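Local coordinates for protein SsfS6 (PDB 4FZR) that belongs to the erythromycin biosynthesis protein CIII-like family and has the GT-B fold, two Rossmann-like domains facing each other across a cleft, at residues P31-P34 with L35-L39; F292-S295 with A296-A300; T387-D390 with I391-I395. All coordinates share one frame; numbering follows the deposited sequence.

Contact 1: P31-P34 with L35-L39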
# COMPACT_ATOMS: atom_id res chain seq x y z
N PRO A 31 -5.95 9.27 4.23
CA PRO A 31 -6.92 9.35 3.12
C PRO A 31 -6.27 9.59 1.75
O PRO A 31 -6.95 9.43 0.74
CB PRO A 31 -7.80 10.55 3.52
CG PRO A 31 -7.58 10.73 4.98
CD PRO A 31 -6.15 10.33 5.22
N LEU A 32 -4.99 9.96 1.73
CA LEU A 32 -4.28 10.15 0.46
C LEU A 32 -3.62 8.87 -0.02
O LEU A 32 -3.10 8.81 -1.13
CB LEU A 32 -3.22 11.24 0.61
CG LEU A 32 -3.73 12.67 0.81
CD1 LEU A 32 -2.56 13.59 1.12
CD2 LEU A 32 -4.48 13.16 -0.43
N VAL A 33 -3.66 7.84 0.82
CA VAL A 33 -2.96 6.59 0.52
C VAL A 33 -3.51 5.87 -0.72
O VAL A 33 -2.74 5.42 -1.56
CB VAL A 33 -2.98 5.64 1.74
CG1 VAL A 33 -2.60 4.23 1.32
CG2 VAL A 33 -2.05 6.15 2.83
N PRO A 34 -4.84 5.77 -0.85
CA PRO A 34 -5.36 5.02 -2.01
C PRO A 34 -5.09 5.70 -3.36
O PRO A 34 -4.83 5.00 -4.34
CB PRO A 34 -6.87 4.94 -1.72
CG PRO A 34 -6.97 5.05 -0.23
CD PRO A 34 -5.91 6.05 0.14
N LEU A 35 -5.15 7.03 -3.41
CA LEU A 35 -4.83 7.73 -4.65
C LEU A 35 -3.34 7.59 -4.96
O LEU A 35 -2.94 7.46 -6.12
CB LEU A 35 -5.21 9.21 -4.55
CG LEU A 35 -5.00 10.04 -5.82
CD1 LEU A 35 -5.64 9.39 -7.04
CD2 LEU A 35 -5.53 11.45 -5.63
N SER A 36 -2.52 7.62 -3.91
CA SER A 36 -1.07 7.49 -4.04
C SER A 36 -0.69 6.13 -4.61
O SER A 36 0.21 6.02 -5.45
CB SER A 36 -0.39 7.67 -2.69
OG SER A 36 -0.36 9.03 -2.30
N TRP A 37 -1.36 5.08 -4.14
CA TRP A 37 -1.12 3.74 -4.65
C TRP A 37 -1.72 3.54 -6.05
O TRP A 37 -1.25 2.71 -6.82
CB TRP A 37 -1.67 2.69 -3.68
CG TRP A 37 -0.59 2.05 -2.86
CD1 TRP A 37 -0.40 2.17 -1.51
CD2 TRP A 37 0.46 1.19 -3.34
NE1 TRP A 37 0.70 1.43 -1.12
CE2 TRP A 37 1.24 0.83 -2.22
CE3 TRP A 37 0.81 0.70 -4.60
CZ2 TRP A 37 2.35 -0.01 -2.33
CZ3 TRP A 37 1.91 -0.14 -4.71
CH2 TRP A 37 2.67 -0.48 -3.58
N ALA A 38 -2.77 4.30 -6.35
CA ALA A 38 -3.39 4.24 -7.67
C ALA A 38 -2.41 4.79 -8.71
O ALA A 38 -2.30 4.26 -9.81
CB ALA A 38 -4.68 5.05 -7.69
N LEU A 39 -1.70 5.84 -8.33
CA LEU A 39 -0.66 6.41 -9.18
C LEU A 39 0.47 5.41 -9.37
O LEU A 39 0.91 5.16 -10.50
CB LEU A 39 -0.11 7.70 -8.56
CG LEU A 39 -1.09 8.87 -8.49
CD1 LEU A 39 -0.52 10.02 -7.67
CD2 LEU A 39 -1.49 9.33 -9.88
O HOH W 1 -6.98 8.87 -1.74
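Near the start of helix 33-41, in the N-terminal Rossmann-like domain, Ser36 bonds twice to the carbonyl oxygen of Leu32. The backbone gives one bond, Ser36 N to Leu32 O at 3.1 Å, and the side chain the other, Ser36 OG to Leu32 O at 3.0 Å. The hydroxyl reaches back because chi1 of -75° sets OG beside the backbone N of its own residue, anti to the carbonyl carbon. The two donors arrive differently: the amide lies 18° from the carbonyl plane, whereas OG stands well above it.

One and two residues on, Trp37 N bonds to Val33 O at 2.9 Å and Ala38 N to Pro34 O at 3.0 Å. The Val33 and Trp37 side chains run side by side, with Val33 CG1 4.1 Å from Trp37 CD1, and Val33 O lies at the indole edge, near its plane. A water accepts from Leu35 N at 3.1 Å; its link to Pro31 O is too short to be trusted in detail.

Around this turn, Leu32 and Ser36 pack on Val20 of strand 17-21, and Leu35 on Leu128 of strand 126-130. Trp37 faces the dimer partner, its ring stacked on Trp37 of the second subunit, while Trp37 NE1 donates to Ala61 O.

The chemistry implies a buried serine whose hydroxyl is satisfied within its own helix, donating a hydrogen bond to Leu32 O while the side chain lies against Val20 and Leu128. Pro34, whose nitrogen has no hydrogen to give, suits this early position.

Contact 2: F292-S295 with A296-A300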
# COMPACT_ATOMS: atom_id res chain seq x y z
N PHE A 292 -8.55 -2.54 15.42
CA PHE A 292 -8.94 -3.44 14.34
C PHE A 292 -8.90 -2.72 13.00
O PHE A 292 -9.05 -1.50 12.94
CB PHE A 292 -10.35 -3.99 14.59
CG PHE A 292 -10.45 -4.82 15.84
CD1 PHE A 292 -9.88 -6.07 15.90
CD2 PHE A 292 -11.13 -4.34 16.95
CE1 PHE A 292 -9.97 -6.83 17.05
CE2 PHE A 292 -11.23 -5.10 18.10
CZ PHE A 292 -10.65 -6.35 18.15
N PRO A 293 -8.71 -3.48 11.91
CA PRO A 293 -8.82 -2.88 10.58
C PRO A 293 -10.24 -2.36 10.39
O PRO A 293 -11.13 -3.12 10.02
CB PRO A 293 -8.53 -4.04 9.63
CG PRO A 293 -8.86 -5.27 10.42
CD PRO A 293 -8.49 -4.94 11.83
N LEU A 294 -10.45 -1.07 10.66
CA LEU A 294 -11.79 -0.52 10.74
C LEU A 294 -12.58 -0.76 9.45
O LEU A 294 -13.77 -1.07 9.50
CB LEU A 294 -11.74 0.98 11.06
CG LEU A 294 -13.03 1.56 11.63
CD1 LEU A 294 -13.53 0.75 12.83
CD2 LEU A 294 -12.83 3.01 12.03
N SER A 295 -11.91 -0.62 8.31
CA SER A 295 -12.54 -0.86 7.01
C SER A 295 -12.85 -2.33 6.73
O SER A 295 -13.65 -2.64 5.85
CB SER A 295 -11.66 -0.30 5.88
OG SER A 295 -10.29 -0.64 6.04
N ALA A 296 -12.23 -3.24 7.49
CA ALA A 296 -12.45 -4.67 7.29
C ALA A 296 -13.43 -5.23 8.31
O ALA A 296 -14.06 -6.27 8.08
CB ALA A 296 -11.13 -5.42 7.37
N ILE A 297 -13.56 -4.54 9.44
CA ILE A 297 -14.47 -4.93 10.50
C ILE A 297 -15.87 -4.36 10.24
O ILE A 297 -16.86 -4.83 10.78
CB ILE A 297 -13.98 -4.41 11.87
CG1 ILE A 297 -14.91 -4.86 13.00
CG2 ILE A 297 -13.88 -2.89 11.86
CD1 ILE A 297 -14.62 -4.18 14.32
N MSE A 298 -15.92 -3.34 9.38
CA MSE A 298 -17.15 -2.60 9.14
C MSE A 298 -18.33 -3.48 8.72
O MSE A 298 -19.43 -3.33 9.25
CB MSE A 298 -16.90 -1.51 8.08
CG MSE A 298 -17.92 -0.39 8.11
SE MSE A 298 -17.95 0.54 9.82
CE MSE A 298 -16.16 1.31 9.80
N PRO A 299 -18.11 -4.39 7.76
CA PRO A 299 -19.21 -5.24 7.30
C PRO A 299 -19.86 -6.04 8.43
O PRO A 299 -21.02 -6.44 8.31
CB PRO A 299 -18.54 -6.20 6.32
CG PRO A 299 -17.32 -5.48 5.85
CD PRO A 299 -16.85 -4.67 7.03
N ALA A 300 -19.12 -6.26 9.52
CA ALA A 300 -19.57 -7.14 10.58
C ALA A 300 -20.42 -6.46 11.65
O ALA A 300 -20.58 -7.00 12.74
CB ALA A 300 -18.36 -7.82 11.23
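Leu294, in the short helix 294-297, meets both Ile297 and Met298 (a selenomethionine), and it crosses each of them at a slant. Toward Ile297 it uses a methyl, Leu294 CD1 lying 3.8 Å from Ile297 CG2. Toward Met298 it uses the branch point, with Leu294 CG 3.6 Å from Met298 CE. The Met298 chain starts out anti to its backbone N and then folds twice, at chi2 (60°) and chi3 (65°), which swings the terminal methyl back against Leu294 rather than leaving it stretched out.

Ile297 sends its two branches different ways. With CG1 anti to the backbone N (chi1 -178°), CG2 falls between N and the carbonyl carbon and is pressed against the backbone, 3.0 Å from Leu294 O, a tight approach. The other branch runs toward Phe292, ending with Ile297 CD1 4.3 Å from Phe292 CB and oblique to the ring. Elsewhere on the turn the Pro293 ring lies beside Ala296, Pro293 CB being 3.7 Å from Ala296 CB.

In the backbone, Pro293, at the N-cap position, offers one oxygen to two amides. Ile297 N reaches Pro293 O at 2.9 Å nearly along the C=O axis, while Ala296 N comes to Pro293 O from above the carbonyl plane at 2.8 Å. The bond from Met298 N to Leu294 O is weak, and residues 298-299 form a 3-10 segment.

In the C-terminal Rossmann-like domain, Leu294 packs on Cys231 of strand 229-231 and on Thr312 of helix 310-318, which Met298 also touches through Thr315 and Cys316. Helix 219-222 lies against Ile297, and its Trp220 meets the Phe292 ring edge-to-face.

Contact 3: T387-D390 with I391-I395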
# COMPACT_ATOMS: atom_id res chain seq x y z
N THR A 387 -13.57 5.71 -9.59
CA THR A 387 -12.60 5.21 -8.62
C THR A 387 -11.30 6.01 -8.71
O THR A 387 -11.08 6.74 -9.68
CB THR A 387 -12.26 3.74 -8.89
OG1 THR A 387 -11.49 3.64 -10.10
CG2 THR A 387 -13.52 2.91 -9.00
N PRO A 388 -10.44 5.90 -7.68
CA PRO A 388 -9.10 6.49 -7.74
C PRO A 388 -8.32 6.08 -9.00
O PRO A 388 -7.56 6.89 -9.53
CB PRO A 388 -8.43 5.94 -6.48
CG PRO A 388 -9.57 5.82 -5.51
CD PRO A 388 -10.75 5.38 -6.34
N ALA A 389 -8.50 4.85 -9.46
CA ALA A 389 -7.87 4.41 -10.70
C ALA A 389 -8.39 5.24 -11.89
O ALA A 389 -7.62 5.61 -12.78
CB ALA A 389 -8.12 2.93 -10.94
N ASP A 390 -9.69 5.52 -11.88
CA ASP A 390 -10.30 6.34 -12.93
C ASP A 390 -9.68 7.74 -12.92
O ASP A 390 -9.34 8.29 -13.97
CB ASP A 390 -11.83 6.46 -12.74
CG ASP A 390 -12.56 5.13 -12.88
OD1 ASP A 390 -12.09 4.24 -13.61
OD2 ASP A 390 -13.64 4.98 -12.25
N ILE A 391 -9.54 8.32 -11.73
CA ILE A 391 -9.00 9.67 -11.57
C ILE A 391 -7.56 9.79 -12.06
O ILE A 391 -7.15 10.84 -12.56
CB ILE A 391 -9.07 10.13 -10.10
CG1 ILE A 391 -10.52 10.38 -9.69
CG2 ILE A 391 -8.21 11.38 -9.89
CD1 ILE A 391 -11.26 11.36 -10.57
N VAL A 392 -6.79 8.72 -11.92
CA VAL A 392 -5.41 8.73 -12.39
C VAL A 392 -5.38 8.92 -13.91
O VAL A 392 -4.54 9.65 -14.43
CB VAL A 392 -4.65 7.44 -12.00
CG1 VAL A 392 -3.30 7.39 -12.70
CG2 VAL A 392 -4.47 7.36 -10.49
N ARG A 393 -6.30 8.27 -14.61
CA ARG A 393 -6.39 8.42 -16.06
C ARG A 393 -6.70 9.86 -16.42
O ARG A 393 -6.14 10.41 -17.37
CB ARG A 393 -7.46 7.48 -16.63
CG ARG A 393 -7.07 6.02 -16.53
CD ARG A 393 -8.16 5.11 -17.03
NE ARG A 393 -8.36 3.98 -16.11
CZ ARG A 393 -9.50 3.72 -15.48
NH1 ARG A 393 -10.58 4.49 -15.62
NH2 ARG A 393 -9.57 2.67 -14.67
N LEU A 394 -7.59 10.49 -15.66
CA LEU A 394 -7.87 11.90 -15.83
C LEU A 394 -6.59 12.71 -15.66
O LEU A 394 -6.24 13.52 -16.52
CB LEU A 394 -8.92 12.37 -14.81
CG LEU A 394 -10.38 12.35 -15.27
CD1 LEU A 394 -10.78 10.98 -15.80
CD2 LEU A 394 -11.29 12.75 -14.12
N ILE A 395 -5.89 12.48 -14.55
CA ILE A 395 -4.69 13.24 -14.23
C ILE A 395 -3.66 13.18 -15.35
O ILE A 395 -3.06 14.19 -15.70
CB ILE A 395 -4.03 12.70 -12.94
CG1 ILE A 395 -4.86 13.10 -11.72
CG2 ILE A 395 -2.60 13.23 -12.80
CD1 ILE A 395 -4.40 12.46 -10.43
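Asp390 and Arg393 form a salt bridge one turn apart on helix 388-395, side by side and pointing the same way. The closer link joins Asp390 OD1 to Arg393 NH1 at 2.5 Å, a short value whose exact length should be read with caution; Arg393 NH2 adds a weak bond to the same oxygen. NH1 comes in on the anti side of OD1, and the carboxylate and guanidinium planes stand 57° apart, so this is no flat, two-oxygen pairing. A bend at chi3 (-135°) folds the arginine back along the helix, laying one guanidinium face over Ala389 O, 3.7 Å from the plane.

The other carboxylate oxygen belongs to a capping box. Thr387 N donates to Asp390 OD2 at 2.8 Å, from above the carboxylate plane, and Asp390 N returns a bond to Thr387 OG1 at 3.2 Å.

Among the backbone bonds, Ile391 N reaches Thr387 O at 3.0 Å; Val392 N likewise bonds to Pro388 O and Leu394 N to Asp390 O, while Arg393 N to Ala389 O is weak.

Against the backbone, Val392 CG2 lies 3.3 Å from Pro388 O. Apolar packing is made with the surrounding fold: Ile391 on Leu185 and Ile187 of strand 185-188, and Val392 on Ala38 and Leu39 of helix 33-41.

The chemistry gives each carboxylate oxygen its own task, OD2 holding the helix start and OD1 the arginine. A negative charge on the first turn should suit the helix dipole. It probably also eases the approach of Arg393 to Arg393 of the second subunit, whose NE atoms come close across the interface.

Along the chain the three contacts follow in order, each on one helix: 33-41, then 294-297, then 388-395. Contacts 1 and 3 are neighbours, their centres 10 Å apart, and they touch where Val392 CG2 packs 3.6 Å from Ala38 CB. The C-terminal helix thus returns to the N-terminal domain, the crossing-back characteristic of GT-B proteins, and both helices reach the second subunit. Contact 2 lies in the C-terminal domain, beside its six-stranded parallel sheet, with its centre about 20 Å from that of contact 1 and about 26 Å from that of contact 3. It touches neither within the chain; its Ser295 meets Arg40 of helix 33-41 in the second subunit.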